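Local coordinates for AGR_L_2016p (Agrobacterium tumefaciens, PDB 2GVH), which probably hydrolyses the thioester bond of acyl-CoA molecules, releasing a carboxylic acid and coenzyme A, through a pair of hotdog-fold thioesterase domains in one chain, at residues B[162-167]-B[183-188]; B[34-39]-B[189-194]. All coordinates share one frame; numbering follows the deposited sequence.

Contact 1: residues B[162-167]-B[183-188]; sequences MVEIVF and IAYMTK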
loop_
_atom_site.group_PDB
_atom_site.type_symbol
_atom_site.label_atom_id
_atom_site.label_comp_id
_atom_site.label_asym_id
_atom_site.label_seq_id
_atom_site.Cartn_x
_atom_site.Cartn_y
_atom_site.Cartn_z
HETATM N N MSE B 162 10.136 17.185 7.809
HETATM C CA MSE B 162 10.199 15.983 6.963
HETATM C C MSE B 162 9.238 16.042 5.793
HETATM O O MSE B 162 8.163 16.625 5.910
HETATM C CB MSE B 162 9.988 14.737 7.797
HETATM C CG MSE B 162 8.515 14.493 8.177
HETATM SE SE MSE B 162 8.317 12.979 9.531
HETATM C CE MSE B 162 8.888 13.946 10.704
ATOM N N VAL B 163 9.614 15.436 4.671
ATOM C CA VAL B 163 8.751 15.413 3.477
ATOM C C VAL B 163 8.339 13.987 3.090
ATOM O O VAL B 163 8.882 13.020 3.576
ATOM C CB VAL B 163 9.394 16.106 2.250
ATOM C CG1 VAL B 163 9.954 17.454 2.597
ATOM C CG2 VAL B 163 10.465 15.248 1.694
ATOM N N GLU B 164 7.368 13.891 2.205
ATOM C CA GLU B 164 6.934 12.626 1.634
ATOM C C GLU B 164 6.172 13.015 0.377
ATOM O O GLU B 164 5.694 14.154 0.255
ATOM C CB GLU B 164 6.020 11.852 2.598
ATOM C CG GLU B 164 5.616 10.425 2.135
ATOM C CD GLU B 164 6.750 9.616 1.482
ATOM O OE1 GLU B 164 7.067 9.856 0.295
ATOM O OE2 GLU B 164 7.316 8.735 2.157
ATOM N N ILE B 165 6.058 12.087 -0.558
ATOM C CA ILE B 165 5.270 12.348 -1.751
ATOM C C ILE B 165 3.851 11.936 -1.471
ATOM O O ILE B 165 3.621 11.095 -0.609
ATOM C CB ILE B 165 5.808 11.561 -2.917
ATOM C CG1 ILE B 165 7.083 12.220 -3.396
ATOM C CG2 ILE B 165 4.819 11.542 -4.071
ATOM C CD1 ILE B 165 7.992 11.265 -4.070
ATOM N N VAL B 166 2.907 12.561 -2.166
ATOM C CA VAL B 166 1.499 12.197 -2.127
ATOM C C VAL B 166 1.243 11.059 -3.133
ATOM O O VAL B 166 1.456 11.208 -4.334
ATOM C CB VAL B 166 0.577 13.431 -2.405
ATOM C CG1 VAL B 166 -0.915 13.043 -2.456
ATOM C CG2 VAL B 166 0.753 14.494 -1.348
ATOM N N PHE B 167 0.813 9.908 -2.636
ATOM C CA PHE B 167 0.631 8.731 -3.499
ATOM C C PHE B 167 -0.803 8.665 -3.992
ATOM O O PHE B 167 -1.717 9.108 -3.294
ATOM C CB PHE B 167 0.941 7.439 -2.737
ATOM C CG PHE B 167 2.381 7.291 -2.343
ATOM C CD1 PHE B 167 3.372 7.026 -3.303
ATOM C CD2 PHE B 167 2.754 7.427 -1.004
ATOM C CE1 PHE B 167 4.713 6.886 -2.929
ATOM C CE2 PHE B 167 4.083 7.305 -0.618
ATOM C CZ PHE B 167 5.069 7.023 -1.583
ATOM N N ILE B 183 -3.649 14.121 7.885
ATOM C CA ILE B 183 -3.631 14.161 9.326
ATOM C C ILE B 183 -2.646 13.101 9.783
ATOM O O ILE B 183 -1.831 13.349 10.674
ATOM C CB ILE B 183 -5.026 13.928 9.911
ATOM C CG1 ILE B 183 -5.845 15.218 9.899
ATOM C CG2 ILE B 183 -4.994 13.423 11.396
ATOM C CD1 ILE B 183 -7.337 14.932 10.023
ATOM N N ALA B 184 -2.687 11.941 9.140
ATOM C CA ALA B 184 -1.881 10.795 9.595
ATOM C C ALA B 184 -0.401 11.133 9.423
ATOM O O ALA B 184 0.414 10.823 10.255
ATOM C CB ALA B 184 -2.242 9.543 8.846
ATOM N N TYR B 185 -0.065 11.842 8.372
ATOM C CA TYR B 185 1.304 12.270 8.212
ATOM C C TYR B 185 1.683 13.223 9.354
ATOM O O TYR B 185 2.781 13.144 9.904
ATOM C CB TYR B 185 1.536 12.864 6.830
ATOM C CG TYR B 185 2.992 13.128 6.538
ATOM C CD1 TYR B 185 3.879 12.079 6.261
ATOM C CD2 TYR B 185 3.501 14.420 6.574
ATOM C CE1 TYR B 185 5.248 12.310 6.008
ATOM C CE2 TYR B 185 4.846 14.659 6.329
ATOM C CZ TYR B 185 5.720 13.621 6.056
ATOM O OH TYR B 185 7.062 13.938 5.814
HETATM N N MSE B 186 0.748 14.040 9.797
HETATM C CA MSE B 186 1.085 14.984 10.823
HETATM C C MSE B 186 1.337 14.247 12.099
HETATM O O MSE B 186 2.208 14.614 12.868
HETATM C CB MSE B 186 -0.018 16.006 11.012
HETATM C CG MSE B 186 -0.191 16.899 9.844
HETATM SE SE MSE B 186 -1.852 17.904 10.049
HETATM C CE MSE B 186 -1.155 19.416 11.103
ATOM N N THR B 187 0.566 13.211 12.325
ATOM C CA THR B 187 0.703 12.387 13.482
ATOM C C THR B 187 2.023 11.644 13.464
ATOM O O THR B 187 2.755 11.675 14.438
ATOM C CB THR B 187 -0.471 11.380 13.575
ATOM O OG1 THR B 187 -1.690 12.104 13.493
ATOM C CG2 THR B 187 -0.466 10.672 14.913
ATOM N N LYS B 188 2.323 10.947 12.379
ATOM C CA LYS B 188 3.691 10.436 12.155
ATOM C C LYS B 188 4.750 11.468 12.603
ATOM O O LYS B 188 5.578 11.162 13.444
ATOM C CB LYS B 188 3.899 10.063 10.704
ATOM C CG LYS B 188 5.129 9.236 10.474
ATOM C CD LYS B 188 5.360 9.055 9.017
ATOM C CE LYS B 188 5.701 7.622 8.688
ATOM N NZ LYS B 188 5.768 7.534 7.198
#
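Glu164 and Tyr185 mark the closest backbone approach, 8.7 Å from CA to CA, where strand 162-165 runs at 146° to helix 183-188 with the two axes 10.4 Å apart. The gap is filled mainly by the Tyr185 side chain. Its ring is carried off the helix toward the strand by a CG anti to the backbone N (chi1 -171°), which brings the phenol oxygen up against the strand backbone. Met162 O lies at the ring edge, in the ring plane, 2.9 Å from Tyr185 OH, and Val163 O is at 3.0 Å from the same oxygen. Met162, a selenomethionine, runs alongside the tyrosine but points the other way. Its SE stands 5.1 Å from the centroid of the Tyr185 ring, oblique to it, in a Met-aromatic contact. Two residues on, Glu164 also turns its CB to the helix, and this CB packs at 3.5 Å on Tyr185 CE1, while the rest of the chain bends away at chi2. There OE1 accepts the neighbouring Ile165 N through its anti lone pair, at 2.6 Å, and OE2 forms a salt bridge with Arg57 of helix 49-67. Chemically the contact is thus divided: the tyrosine ring packs on aliphatic carbon and selenium, its buried hydroxyl lies among backbone carbonyls, and the glutamate directs its charge toward the first hotdog domain.

Contact 2: residues B[34-39]-B[189-194]; sequences IVFPGD and AAFVAA
Phe191 meets Ile34 and Phe36 together, and its ring supplies most of what helix 189-194 brings to this apolar contact. Across from it, the chain beyond Phe36 reverses through a type II turn ending at Asp39, just before helix 40-46, and Thr40 OG1 of the second subunit is hydrogen-bonded to Pro37 O. Along the helix, Ala189 comes first, facing strand 160-165 at Met162 and also strand 220-231. Next to touch 34-39 is Phe191: with CG anti to the backbone N (chi1 174°), the ring stands out from the helix toward the end of strand 34-35. The isoleucine meets the CD1-CE1 side of the ring obliquely: Ile34 CD1 comes to 3.7 Å from Phe191 CD1, and Ile34 CG1 is 4.1 Å from Phe191 CE1. On the other flank, Phe191 CE2 meets Phe36 CE2 at 4.1 Å. The two phenyl groups are oblique, with centroids 5.7 Å apart and planes at 59°. The Phe36 ring also has Ile34 CG2 over one face, 3.8 Å above its plane and displaced toward the rim, so both residues present a joint surface to Phe191. Val192 follows with a lighter touch, its CG2 at 4.5 Å from Ile34 CD1. Ala193 then packs on strands 160-165 and 220-231 and Ala194 on strands 235-246 and 252-264, which seats helix 179-198 against the curved antiparallel sheet of the second hotdog domain.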
loop_
_atom_site.group_PDB
_atom_site.type_symbol
_atom_site.label_atom_id
_atom_site.label_comp_id
_atom_site.label_asym_id
_atom_site.label_seq_id
_atom_site.Cartn_x
_atom_site.Cartn_y
_atom_site.Cartn_z
ATOM N N ILE B 34 9.174 5.001 10.275
ATOM C CA ILE B 34 9.279 4.283 11.546
ATOM C C ILE B 34 9.194 2.796 11.359
ATOM O O ILE B 34 8.292 2.339 10.702
ATOM C CB ILE B 34 8.155 4.654 12.464
ATOM C CG1 ILE B 34 8.195 6.132 12.729
ATOM C CG2 ILE B 34 8.268 3.885 13.792
ATOM C CD1 ILE B 34 6.835 6.684 12.733
ATOM N N VAL B 35 10.117 2.043 11.949
ATOM C CA VAL B 35 9.963 0.574 12.042
ATOM C C VAL B 35 9.663 0.252 13.503
ATOM O O VAL B 35 10.514 0.463 14.359
ATOM C CB VAL B 35 11.262 -0.159 11.620
ATOM C CG1 VAL B 35 11.138 -1.649 11.800
ATOM C CG2 VAL B 35 11.620 0.152 10.212
ATOM N N PHE B 36 8.478 -0.251 13.789
ATOM C CA PHE B 36 8.089 -0.590 15.174
ATOM C C PHE B 36 8.711 -1.869 15.737
ATOM O O PHE B 36 8.979 -2.801 14.984
ATOM C CB PHE B 36 6.564 -0.730 15.279
ATOM C CG PHE B 36 5.840 0.566 15.253
ATOM C CD1 PHE B 36 5.456 1.143 14.051
ATOM C CD2 PHE B 36 5.553 1.231 16.426
ATOM C CE1 PHE B 36 4.792 2.385 14.021
ATOM C CE2 PHE B 36 4.891 2.466 16.407
ATOM C CZ PHE B 36 4.510 3.040 15.208
ATOM N N PRO B 37 8.896 -1.937 17.072
ATOM C CA PRO B 37 9.492 -3.119 17.694
ATOM C C PRO B 37 8.693 -4.360 17.350
ATOM O O PRO B 37 7.475 -4.353 17.462
ATOM C CB PRO B 37 9.392 -2.815 19.191
ATOM C CG PRO B 37 9.388 -1.358 19.255
ATOM C CD PRO B 37 8.573 -0.917 18.082
ATOM N N GLY B 38 9.370 -5.401 16.892
ATOM C CA GLY B 38 8.698 -6.635 16.572
ATOM C C GLY B 38 8.055 -6.714 15.198
ATOM O O GLY B 38 7.540 -7.779 14.837
ATOM N N ASP B 39 8.056 -5.624 14.426
ATOM C CA ASP B 39 7.559 -5.704 13.032
ATOM C C ASP B 39 8.605 -6.316 12.079
ATOM O O ASP B 39 9.336 -5.587 11.396
ATOM C CB ASP B 39 7.076 -4.352 12.499
ATOM C CG ASP B 39 6.475 -4.460 11.090
ATOM N N ALA B 189 4.699 12.688 12.084
ATOM C CA ALA B 189 5.691 13.689 12.524
ATOM C C ALA B 189 5.628 13.955 14.040
ATOM O O ALA B 189 6.642 14.115 14.691
ATOM C CB ALA B 189 5.579 14.996 11.713
ATOM N N ALA B 190 4.442 13.937 14.620
ATOM C CA ALA B 190 4.307 14.123 16.063
ATOM C C ALA B 190 4.921 12.942 16.830
ATOM O O ALA B 190 5.546 13.104 17.874
ATOM C CB ALA B 190 2.865 14.252 16.430
ATOM N N PHE B 191 4.743 11.738 16.309
ATOM C CA PHE B 191 5.368 10.585 16.917
ATOM C C PHE B 191 6.882 10.710 16.887
ATOM O O PHE B 191 7.538 10.461 17.867
ATOM C CB PHE B 191 4.936 9.321 16.193
ATOM C CG PHE B 191 5.650 8.121 16.668
ATOM C CD1 PHE B 191 6.965 7.876 16.267
ATOM C CD2 PHE B 191 5.057 7.265 17.566
ATOM C CE1 PHE B 191 7.669 6.786 16.736
ATOM C CE2 PHE B 191 5.752 6.160 18.026
ATOM C CZ PHE B 191 7.057 5.922 17.617
ATOM N N VAL B 192 7.438 11.128 15.753
ATOM C CA VAL B 192 8.875 11.279 15.613
ATOM C C VAL B 192 9.420 12.271 16.647
ATOM O O VAL B 192 10.206 11.886 17.499
ATOM C CB VAL B 192 9.248 11.701 14.162
ATOM C CG1 VAL B 192 10.701 12.277 14.062
ATOM C CG2 VAL B 192 9.024 10.547 13.196
ATOM N N ALA B 193 9.000 13.529 16.592
ATOM C CA ALA B 193 9.418 14.556 17.573
ATOM C C ALA B 193 9.244 14.184 19.043
ATOM O O ALA B 193 10.188 14.324 19.821
ATOM C CB ALA B 193 8.706 15.879 17.309
ATOM N N ALA B 194 8.051 13.737 19.443
ATOM C CA ALA B 194 7.847 13.193 20.816
ATOM C C ALA B 194 8.866 12.147 21.207
ATOM O O ALA B 194 9.517 12.252 22.240
ATOM C CB ALA B 194 6.422 12.571 20.987
#

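In the fold
Early in the chain, strand 29-35, an outer strand of the first five-stranded sheet, meets strand 160-165 through the backbone bond of Arg30 with Val163, and its end supplies one side of contact 2. The chain then completes the first hotdog domain and enters the second through strand 160-165, which opens contact 1. After only 15 more residues contact 1 closes on helix 179-198, and the next turns of that helix close contact 2 over a loop of 149 residues, so the short loop is nested within the long one. The two meet where Met162 CE packs on Ala189 CB and Lys188 CG on Ile34 CD1. Contact 1 joins strand to helix within the second domain; contact 2 joins the domains.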